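Local coordinates for protein alpha-galactosidase (Thermus thermophilus, PDB 6LCJ) that probably hydrolyses terminal alpha-galactosidic bonds of sugars, as a hexameric family GH36 glycosidase built on a TIM-barrel catalytic domain, at residues A145-A148 with R149-R153; K322-A325 with R326-E329; W392-N396 with V397-P401. All coordinates share one frame; numbering follows the deposited sequence.

The three contacts are local, each made within one unbroken run of chain, and they follow one another in series without nesting or crossing. Contact 1 comes first, where helix 140-149 gives way to the loop that leads to barrel strand 161-164. Contact 2 lies inside helix 317-331, between barrel strands 298-303 and 335-338; it closes no loop and remains about 9 Å from contact 1 and about 8 Å from contact 3, nearest atoms in each case. Contact 3 forms the turn that enters strand 398-400. Distant in sequence, contacts 1 and 3 nevertheless touch: the side-chain amide of Asn396 donates to the backbone oxygens of Ala148 and Pro152, joining the helix exit to the barrel.

Contact 1 of 3, residues A145-A148 with R149-R153; sequences AAYA and RLLPR
Leu151 sets its CD1 methyl over one face of the ring of Tyr147, four residues earlier, in a CH-pi contact. Leu151 CD1 stands 4.2 Å from the centroid of the Tyr147 ring and 18° off its normal, while Leu151 CD2 makes apolar contact with Tyr147 CE1 at 4.0 Å. With CG of Tyr147 anti to the backbone N (chi1 177°), the far end of the ring returns toward the residues that follow. Its hydroxyl is held by Ala108 O, and Phe134 of strand 132-137 packs against the tyrosine.

Arg149 folds back along the helix until the O of Ala145 lies over one face of its guanidinium. Arg149 NH1 comes within 3.5 Å of Ala146 CA and Arg149 NH2 within 3.7 Å of Ala145 CB, so the guanidinium lies against the peptide between Ala145 and Ala146.

Among the backbone bonds, the one from Arg149 N to Ala145 O is weak at 3.4 Å. Beyond it the spacing shortens to three residues: Leu150 N reaches Tyr147 O at 3.0 Å, and Leu151 N reaches Ala148 O at 3.1 Å. Such tightening, from alpha-helical to 3-10-type bonding, is typical of a helix unwinding at its C-terminal end.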
ATOM      1  N   ALA E 145       8.404  -0.432 -48.665  1.00 38.16           N
ATOM      2  CA  ALA E 145       9.469  -0.587 -49.652  1.00 36.53           C
ATOM      3  C   ALA E 145      10.178   0.738 -49.932  1.00 35.50           C
ATOM      4  O   ALA E 145      11.382   0.752 -50.208  1.00 36.73           O
ATOM      5  CB  ALA E 145       8.899  -1.177 -50.941  1.00 36.27           C
ATOM      6  N   ALA E 146       9.457   1.859 -49.852  1.00 32.10           N
ATOM      7  CA  ALA E 146      10.088   3.149 -50.100  1.00 34.48           C
ATOM      8  C   ALA E 146      10.961   3.577 -48.928  1.00 34.50           C
ATOM      9  O   ALA E 146      11.981   4.241 -49.130  1.00 33.88           O
ATOM     10  CB  ALA E 146       9.023   4.208 -50.400  1.00 32.21           C
ATOM     11  N   TYR E 147      10.575   3.214 -47.702  1.00 38.29           N
ATOM     12  CA  TYR E 147      11.432   3.460 -46.545  1.00 37.06           C
ATOM     13  C   TYR E 147      12.709   2.632 -46.631  1.00 34.41           C
ATOM     14  O   TYR E 147      13.810   3.146 -46.393  1.00 31.94           O
ATOM     15  CB  TYR E 147      10.656   3.154 -45.253  1.00 32.80           C
ATOM     16  CG  TYR E 147      11.423   3.291 -43.941  1.00 30.84           C
ATOM     17  CD1 TYR E 147      12.207   4.411 -43.666  1.00 28.70           C
ATOM     18  CD2 TYR E 147      11.338   2.303 -42.966  1.00 32.00           C
ATOM     19  CE1 TYR E 147      12.890   4.531 -42.464  1.00 26.88           C
ATOM     20  CE2 TYR E 147      12.018   2.410 -41.762  1.00 28.63           C
ATOM     21  CZ  TYR E 147      12.788   3.526 -41.514  1.00 31.07           C
ATOM     22  OH  TYR E 147      13.454   3.621 -40.312  1.00 26.69           O
ATOM     23  N   ALA E 148      12.585   1.348 -46.987  1.00 36.57           N
ATOM     24  CA  ALA E 148      13.754   0.471 -47.015  1.00 36.16           C
ATOM     25  C   ALA E 148      14.826   0.977 -47.976  1.00 33.91           C
ATOM     26  O   ALA E 148      16.021   0.809 -47.703  1.00 32.81           O
ATOM     27  CB  ALA E 148      13.338  -0.956 -47.374  1.00 31.25           C
ATOM     28  N   ARG E 149      14.427   1.626 -49.083  1.00 32.13           N
ATOM     29  CA  ARG E 149      15.409   2.135 -50.043  1.00 31.81           C
ATOM     30  C   ARG E 149      16.282   3.223 -49.451  1.00 35.55           C
ATOM     31  O   ARG E 149      17.417   3.421 -49.899  1.00 42.14           O
ATOM     32  CB  ARG E 149      14.713   2.668 -51.288  1.00 35.82           C
ATOM     33  CG  ARG E 149      14.290   1.566 -52.238  1.00 36.52           C
ATOM     34  CD  ARG E 149      13.294   2.066 -53.233  1.00 42.04           C
ATOM     35  NE  ARG E 149      12.357   1.014 -53.614  1.00 46.20           N
ATOM     36  CZ  ARG E 149      11.052   1.206 -53.757  1.00 41.87           C
ATOM     37  NH1 ARG E 149      10.533   2.412 -53.543  1.00 38.64           N
ATOM     38  NH2 ARG E 149      10.270   0.195 -54.112  1.00 44.66           N
ATOM     39  N   LEU E 150      15.789   3.930 -48.444  1.00 36.85           N
ATOM     40  CA  LEU E 150      16.552   4.996 -47.816  1.00 28.66           C
ATOM     41  C   LEU E 150      17.437   4.507 -46.675  1.00 29.03           C
ATOM     42  O   LEU E 150      18.081   5.329 -46.008  1.00 34.13           O
ATOM     43  CB  LEU E 150      15.593   6.085 -47.337  1.00 26.68           C
ATOM     44  CG  LEU E 150      14.836   6.654 -48.536  1.00 38.11           C
ATOM     45  CD1 LEU E 150      13.734   7.590 -48.096  1.00 38.49           C
ATOM     46  CD2 LEU E 150      15.819   7.371 -49.462  1.00 31.82           C
ATOM     47  N   LEU E 151      17.502   3.216 -46.433  1.00 26.54           N
ATOM     48  CA  LEU E 151      18.350   2.692 -45.374  1.00 26.56           C
ATOM     49  C   LEU E 151      19.614   2.087 -45.960  1.00 27.24           C
ATOM     50  O   LEU E 151      19.698   1.835 -47.162  1.00 31.66           O
ATOM     51  CB  LEU E 151      17.576   1.653 -44.555  1.00 27.45           C
ATOM     52  CG  LEU E 151      16.316   2.167 -43.855  1.00 30.82           C
ATOM     53  CD1 LEU E 151      15.568   1.037 -43.160  1.00 26.41           C
ATOM     54  CD2 LEU E 151      16.666   3.277 -42.881  1.00 27.83           C
ATOM     55  N   PRO E 152      20.637   1.853 -45.143  1.00 28.28           N
ATOM     56  CA  PRO E 152      21.821   1.164 -45.653  1.00 26.38           C
ATOM     57  C   PRO E 152      21.458  -0.214 -46.185  1.00 33.13           C
ATOM     58  O   PRO E 152      20.511  -0.858 -45.725  1.00 31.24           O
ATOM     59  CB  PRO E 152      22.737   1.073 -44.427  1.00 30.20           C
ATOM     60  CG  PRO E 152      22.286   2.194 -43.544  1.00 28.81           C
ATOM     61  CD  PRO E 152      20.805   2.235 -43.729  1.00 31.08           C
ATOM     62  N   ARG E 153      22.221  -0.651 -47.189  1.00 35.79           N
ATOM     63  CA  ARG E 153      22.058  -1.950 -47.820  1.00 32.04           C
ATOM     64  C   ARG E 153      23.394  -2.673 -47.832  1.00 32.72           C
ATOM     65  O   ARG E 153      24.454  -2.053 -47.881  1.00 34.67           O
ATOM     66  CB  ARG E 153      21.532  -1.810 -49.251  1.00 33.28           C
ATOM     67  CG  ARG E 153      20.442  -0.783 -49.373  1.00 33.96           C
ATOM     68  CD  ARG E 153      20.157  -0.489 -50.809  1.00 41.42           C
ATOM     69  NE  ARG E 153      19.532  -1.611 -51.494  1.00 47.65           N
ATOM     70  CZ  ARG E 153      19.994  -2.152 -52.616  1.00 46.88           C
ATOM     71  NH1 ARG E 153      21.099  -1.670 -53.165  1.00 50.53           N
ATOM     72  NH2 ARG E 153      19.354  -3.172 -53.181  1.00 39.95           N
TER

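Contact 2 of 3, residues K322-A325 with R326-E329; sequences KAMA and RLRE
Arg328 N donates to Met324 O at 2.7 Å, the shortest of the backbone hydrogen bonds linking residues 322-325 to 326-329. It is one of a series with four-residue spacing: Arg326 N pairs with Lys322 O, Leu327 N with Ala323 O, and Glu329 N with Ala325 O. The Leu327 and Glu329 bonds are the straighter ones, with N-H...O angles near 157°. Arg326 N also makes a weak second bond to Ala323 O at 3.2 Å, dividing its hydrogen between two consecutive carbonyls.

The polar end of Arg328 leads away from this helical turn. NH1 forms a salt bridge with Asp351 and a hydrogen bond with Leu349 O, while NH2 donates to Ala334 O. Two bends, at chi2 and chi3, turn the chain of this buried arginine, and its guanidinium ties helix 317-331 to the segments on both sides of strand 335-338.

Packing begins where aliphatic carbons cover the carbonyl oxygens. Leu327 CD1 lies 3.3 Å from Ala323 O, and Arg328 CB sits 3.4 Å from Met324 O. On the buried flank, Met324 and Leu327 run side by side and point the same way. Leu327 CD2 lies 4.1 Å from Met324 CE and 4.2 Å from Met324 SD, next to the end of the methionine. Bends at chi2 (-48°) and chi3 bring this end round, and Met324 also packs on Phe237, Leu306 and Leu349. Next to this pair, Ala323 packs on Val283 and Leu327 on Ala286, both of helix 280-296.

The chemistry implies an amphipathic helix of a beta-alpha-beta crossover, its backbone bonded with four-residue spacing, with an apolar face turned into the fold, one buried arginine satisfied by Asp351 and carbonyls, and Lys322 and Glu329 on the exposed side.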
ATOM      1  N   LYS E 322      29.351   1.528 -33.967  1.00 32.71           N
ATOM      2  CA  LYS E 322      30.805   1.640 -34.042  1.00 29.75           C
ATOM      3  C   LYS E 322      31.486   0.328 -33.668  1.00 32.87           C
ATOM      4  O   LYS E 322      32.467  -0.068 -34.304  1.00 34.33           O
ATOM      5  CB  LYS E 322      31.298   2.772 -33.151  1.00 28.13           C
ATOM      6  CG  LYS E 322      30.933   4.157 -33.664  1.00 42.17           C
ATOM      7  CD  LYS E 322      31.288   5.252 -32.645  1.00 46.48           C
ATOM      8  CE  LYS E 322      30.260   6.398 -32.633  1.00 46.35           C
ATOM      9  NZ  LYS E 322      29.826   6.725 -31.226  1.00 52.39           N
ATOM     10  N   ALA E 323      30.976  -0.374 -32.656  1.00 32.51           N
ATOM     11  CA  ALA E 323      31.545  -1.675 -32.308  1.00 31.10           C
ATOM     12  C   ALA E 323      31.371  -2.675 -33.447  1.00 33.69           C
ATOM     13  O   ALA E 323      32.308  -3.397 -33.805  1.00 35.56           O
ATOM     14  CB  ALA E 323      30.899  -2.215 -31.030  1.00 27.34           C
ATOM     15  N   MET E 324      30.170  -2.738 -34.027  1.00 29.95           N
ATOM     16  CA  MET E 324      29.931  -3.681 -35.112  1.00 32.21           C
ATOM     17  C   MET E 324      30.709  -3.311 -36.367  1.00 32.13           C
ATOM     18  O   MET E 324      31.128  -4.199 -37.115  1.00 31.52           O
ATOM     19  CB  MET E 324      28.433  -3.762 -35.425  1.00 30.98           C
ATOM     20  CG  MET E 324      27.587  -4.400 -34.336  1.00 29.32           C
ATOM     21  SD  MET E 324      28.270  -5.961 -33.731  1.00 35.34           S
ATOM     22  CE  MET E 324      28.945  -5.360 -32.232  1.00 32.38           C
ATOM     23  N   ALA E 325      30.889  -2.014 -36.630  1.00 32.21           N
ATOM     24  CA  ALA E 325      31.692  -1.596 -37.773  1.00 32.46           C
ATOM     25  C   ALA E 325      33.123  -2.111 -37.666  1.00 34.16           C
ATOM     26  O   ALA E 325      33.742  -2.461 -38.674  1.00 32.66           O
ATOM     27  CB  ALA E 325      31.673  -0.076 -37.889  1.00 30.06           C
ATOM     28  N   ARG E 326      33.658  -2.183 -36.453  1.00 30.87           N
ATOM     29  CA  ARG E 326      34.992  -2.730 -36.283  1.00 34.74           C
ATOM     30  C   ARG E 326      34.985  -4.234 -36.520  1.00 35.62           C
ATOM     31  O   ARG E 326      35.909  -4.781 -37.133  1.00 38.55           O
ATOM     32  CB  ARG E 326      35.519  -2.375 -34.886  1.00 34.93           C
ATOM     33  CG  ARG E 326      36.800  -3.099 -34.475  1.00 46.48           C
ATOM     34  CD  ARG E 326      38.073  -2.605 -35.226  1.00 55.18           C
ATOM     35  NE  ARG E 326      39.168  -3.583 -35.117  1.00 52.17           N
ATOM     36  CZ  ARG E 326      39.737  -4.195 -36.155  1.00 44.52           C
ATOM     37  NH1 ARG E 326      39.332  -3.926 -37.393  1.00 41.61           N
ATOM     38  NH2 ARG E 326      40.697  -5.090 -35.953  1.00 36.65           N
ATOM     39  N   LEU E 327      33.943  -4.916 -36.055  1.00 36.08           N
ATOM     40  CA  LEU E 327      33.839  -6.347 -36.304  1.00 34.16           C
ATOM     41  C   LEU E 327      33.557  -6.620 -37.777  1.00 31.43           C
ATOM     42  O   LEU E 327      33.955  -7.667 -38.300  1.00 28.48           O
ATOM     43  CB  LEU E 327      32.746  -6.952 -35.425  1.00 32.69           C
ATOM     44  CG  LEU E 327      33.115  -7.443 -34.035  1.00 34.69           C
ATOM     45  CD1 LEU E 327      33.735  -6.329 -33.247  1.00 33.55           C
ATOM     46  CD2 LEU E 327      31.879  -7.976 -33.321  1.00 34.61           C
ATOM     47  N   ARG E 328      32.884  -5.690 -38.454  1.00 28.55           N
ATOM     48  CA  ARG E 328      32.683  -5.821 -39.890  1.00 32.31           C
ATOM     49  C   ARG E 328      34.015  -5.797 -40.624  1.00 34.69           C
ATOM     50  O   ARG E 328      34.266  -6.630 -41.499  1.00 33.89           O
ATOM     51  CB  ARG E 328      31.757  -4.716 -40.405  1.00 28.77           C
ATOM     52  CG  ARG E 328      31.641  -4.633 -41.946  1.00 27.05           C
ATOM     53  CD  ARG E 328      30.734  -5.718 -42.556  1.00 27.98           C
ATOM     54  NE  ARG E 328      31.444  -6.978 -42.788  1.00 31.67           N
ATOM     55  CZ  ARG E 328      30.858  -8.141 -43.067  1.00 32.24           C
ATOM     56  NH1 ARG E 328      29.538  -8.233 -43.136  1.00 32.11           N
ATOM     57  NH2 ARG E 328      31.594  -9.223 -43.273  1.00 31.37           N
ATOM     58  N   GLU E 329      34.891  -4.850 -40.261  1.00 38.54           N
ATOM     59  CA  GLU E 329      36.194  -4.739 -40.909  1.00 35.04           C
ATOM     60  C   GLU E 329      37.099  -5.898 -40.533  1.00 34.62           C
ATOM     61  O   GLU E 329      37.847  -6.403 -41.375  1.00 36.46           O
ATOM     62  CB  GLU E 329      36.852  -3.414 -40.545  1.00 33.87           C
ATOM     63  CG  GLU E 329      36.290  -2.232 -41.304  1.00 36.48           C
ATOM     64  CD  GLU E 329      36.756  -2.185 -42.769  1.00 44.16           C
ATOM     65  OE1 GLU E 329      37.515  -3.080 -43.208  1.00 42.56           O
ATOM     66  OE2 GLU E 329      36.356  -1.247 -43.489  1.00 45.70           O
TER

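Contact 3 of 3, residues W392-N396 with V397-P401; sequences WLMEN and VHVDP
Val399 pushes its CG2 methyl into a shallow hollow formed by Leu393 and Met394, at the point where a 3-10 turn runs into strand 398-400 of the eight-stranded parallel beta/alpha barrel. The floor of the hollow is backbone, with Met394 N 3.7 Å from Val399 CG2. One wall is Leu393 CB, 4.0 Å from the same methyl; the other is Met394 CG, at 3.7 Å. The methionine crosses the valine at about a right angle, touching it through CG. Phe427 of helix 415-428 adds a further neighbour to Met394, and Thr428 does the same for Val399.

Val397 lies against the bend, closer to the turn and loosely beside Leu393 CB. Its CG1 stands between its own backbone N and carbonyl carbon (chi1 63°), which brings Val397 CG1 to 3.7 Å from Leu393 O. This valine also packs on Leu353 of the adjacent strand 352-354, while the imidazole of His398 bonds to Tyr335 OH and Gly157 O.

Leu393 O also closes the turn itself. Two successive N-H groups converge on this one oxygen: Asn396 N at 2.8 Å and, through a weak bond with an N-H...O angle of 131°, Val397 N at 3.2 Å.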
ATOM      1  N   TRP E 392      10.148  -6.545 -45.687  1.00 24.53           N
ATOM      2  CA  TRP E 392      10.577  -5.361 -46.426  1.00 24.93           C
ATOM      3  C   TRP E 392      12.071  -5.101 -46.287  1.00 27.18           C
ATOM      4  O   TRP E 392      12.635  -4.362 -47.094  1.00 33.14           O
ATOM      5  CB  TRP E 392       9.792  -4.121 -45.974  1.00 24.85           C
ATOM      6  CG  TRP E 392       9.675  -3.970 -44.487  1.00 25.26           C
ATOM      7  CD1 TRP E 392       8.809  -4.620 -43.664  1.00 25.19           C
ATOM      8  CD2 TRP E 392      10.461  -3.112 -43.640  1.00 27.70           C
ATOM      9  NE1 TRP E 392       9.010  -4.236 -42.357  1.00 27.75           N
ATOM     10  CE2 TRP E 392      10.014  -3.305 -42.318  1.00 27.11           C
ATOM     11  CE3 TRP E 392      11.496  -2.205 -43.874  1.00 24.84           C
ATOM     12  CZ2 TRP E 392      10.566  -2.628 -41.241  1.00 29.78           C
ATOM     13  CZ3 TRP E 392      12.039  -1.538 -42.815  1.00 28.55           C
ATOM     14  CH2 TRP E 392      11.580  -1.750 -41.506  1.00 32.43           C
ATOM     15  N   LEU E 393      12.732  -5.693 -45.302  1.00 27.29           N
ATOM     16  CA  LEU E 393      14.178  -5.546 -45.185  1.00 31.41           C
ATOM     17  C   LEU E 393      14.963  -6.367 -46.199  1.00 28.72           C
ATOM     18  O   LEU E 393      16.195  -6.323 -46.169  1.00 29.39           O
ATOM     19  CB  LEU E 393      14.636  -5.920 -43.779  1.00 24.27           C
ATOM     20  CG  LEU E 393      14.127  -4.875 -42.805  1.00 28.97           C
ATOM     21  CD1 LEU E 393      14.211  -5.421 -41.398  1.00 24.63           C
ATOM     22  CD2 LEU E 393      14.902  -3.573 -42.976  1.00 28.37           C
ATOM     23  N   MET E 394      14.295  -7.131 -47.071  1.00 29.84           N
ATOM     24  CA  MET E 394      15.004  -7.886 -48.099  1.00 29.61           C
ATOM     25  C   MET E 394      15.689  -6.965 -49.092  1.00 31.86           C
ATOM     26  O   MET E 394      16.543  -7.415 -49.857  1.00 33.20           O
ATOM     27  CB  MET E 394      14.037  -8.816 -48.829  1.00 28.93           C
ATOM     28  CG  MET E 394      13.708 -10.087 -48.061  1.00 27.24           C
ATOM     29  SD  MET E 394      12.416 -10.965 -48.931  1.00 38.05           S
ATOM     30  CE  MET E 394      13.301 -11.481 -50.419  1.00 29.95           C
ATOM     31  N   GLU E 395      15.309  -5.687 -49.093  1.00 30.90           N
ATOM     32  CA  GLU E 395      16.031  -4.659 -49.821  1.00 30.54           C
ATOM     33  C   GLU E 395      17.436  -4.436 -49.259  1.00 36.46           C
ATOM     34  O   GLU E 395      18.344  -4.028 -49.993  1.00 35.08           O
ATOM     35  CB  GLU E 395      15.225  -3.362 -49.750  1.00 33.31           C
ATOM     36  CG  GLU E 395      15.896  -2.170 -50.395  1.00 40.05           C
ATOM     37  CD  GLU E 395      15.883  -2.237 -51.917  1.00 49.34           C
ATOM     38  OE1 GLU E 395      15.122  -3.063 -52.495  1.00 46.37           O
ATOM     39  OE2 GLU E 395      16.641  -1.448 -52.536  1.00 51.39           O
ATOM     40  N   ASN E 396      17.636  -4.682 -47.965  1.00 30.96           N
ATOM     41  CA  ASN E 396      18.810  -4.181 -47.273  1.00 28.93           C
ATOM     42  C   ASN E 396      19.751  -5.250 -46.758  1.00 28.61           C
ATOM     43  O   ASN E 396      20.894  -4.930 -46.442  1.00 29.23           O
ATOM     44  CB  ASN E 396      18.389  -3.300 -46.087  1.00 29.01           C
ATOM     45  CG  ASN E 396      17.398  -2.231 -46.483  1.00 30.18           C
ATOM     46  OD1 ASN E 396      16.204  -2.492 -46.598  1.00 32.27           O
ATOM     47  ND2 ASN E 396      17.887  -1.014 -46.696  1.00 30.90           N
ATOM     48  N   VAL E 397      19.313  -6.512 -46.666  1.00 24.11           N
ATOM     49  CA  VAL E 397      20.112  -7.556 -46.051  1.00 25.16           C
ATOM     50  C   VAL E 397      19.450  -8.878 -46.398  1.00 25.87           C
ATOM     51  O   VAL E 397      18.269  -8.911 -46.744  1.00 30.31           O
ATOM     52  CB  VAL E 397      20.198  -7.331 -44.515  1.00 25.45           C
ATOM     53  CG1 VAL E 397      18.824  -7.426 -43.883  1.00 22.19           C
ATOM     54  CG2 VAL E 397      21.162  -8.314 -43.856  1.00 25.07           C
ATOM     55  N   HIS E 398      20.212  -9.964 -46.332  1.00 22.73           N
ATOM     56  CA  HIS E 398      19.619 -11.289 -46.383  1.00 25.80           C
ATOM     57  C   HIS E 398      18.781 -11.507 -45.132  1.00 30.70           C
ATOM     58  O   HIS E 398      19.308 -11.523 -44.012  1.00 22.99           O
ATOM     59  CB  HIS E 398      20.697 -12.358 -46.498  1.00 26.95           C
ATOM     60  CG  HIS E 398      21.485 -12.260 -47.761  1.00 32.31           C
ATOM     61  ND1 HIS E 398      22.726 -12.844 -47.914  1.00 26.56           N
ATOM     62  CD2 HIS E 398      21.219 -11.614 -48.923  1.00 29.09           C
ATOM     63  CE1 HIS E 398      23.179 -12.575 -49.126  1.00 32.54           C
ATOM     64  NE2 HIS E 398      22.284 -11.837 -49.759  1.00 31.37           N
ATOM     65  N   VAL E 399      17.476 -11.678 -45.325  1.00 28.15           N
ATOM     66  CA  VAL E 399      16.544 -11.819 -44.217  1.00 27.26           C
ATOM     67  C   VAL E 399      16.462 -13.291 -43.836  1.00 28.17           C
ATOM     68  O   VAL E 399      16.049 -14.134 -44.641  1.00 25.63           O
ATOM     69  CB  VAL E 399      15.169 -11.259 -44.593  1.00 25.77           C
ATOM     70  CG1 VAL E 399      14.139 -11.678 -43.560  1.00 25.78           C
ATOM     71  CG2 VAL E 399      15.262  -9.749 -44.715  1.00 25.14           C
ATOM     72  N   ASP E 400      16.879 -13.602 -42.612  1.00 25.15           N
ATOM     73  CA  ASP E 400      16.894 -14.975 -42.140  1.00 24.20           C
ATOM     74  C   ASP E 400      15.620 -15.283 -41.362  1.00 23.48           C
ATOM     75  O   ASP E 400      15.417 -14.709 -40.287  1.00 24.86           O
ATOM     76  CB  ASP E 400      18.118 -15.199 -41.267  1.00 24.11           C
ATOM     77  CG  ASP E 400      18.240 -16.631 -40.790  1.00 34.36           C
ATOM     78  OD1 ASP E 400      17.433 -17.488 -41.248  1.00 33.68           O
ATOM     79  OD2 ASP E 400      19.160 -16.901 -39.968  1.00 35.19           O
ATOM     80  N   PRO E 401      14.749 -16.180 -41.833  1.00 26.03           N
ATOM     81  CA  PRO E 401      13.521 -16.484 -41.086  1.00 26.42           C
ATOM     82  C   PRO E 401      13.716 -17.563 -40.036  1.00 27.02           C
ATOM     83  O   PRO E 401      12.739 -17.939 -39.375  1.00 29.83           O
ATOM     84  CB  PRO E 401      12.555 -16.962 -42.191  1.00 21.04           C
ATOM     85  CG  PRO E 401      13.466 -17.692 -43.146  1.00 27.42           C
ATOM     86  CD  PRO E 401      14.878 -17.043 -43.023  1.00 28.17           C
TER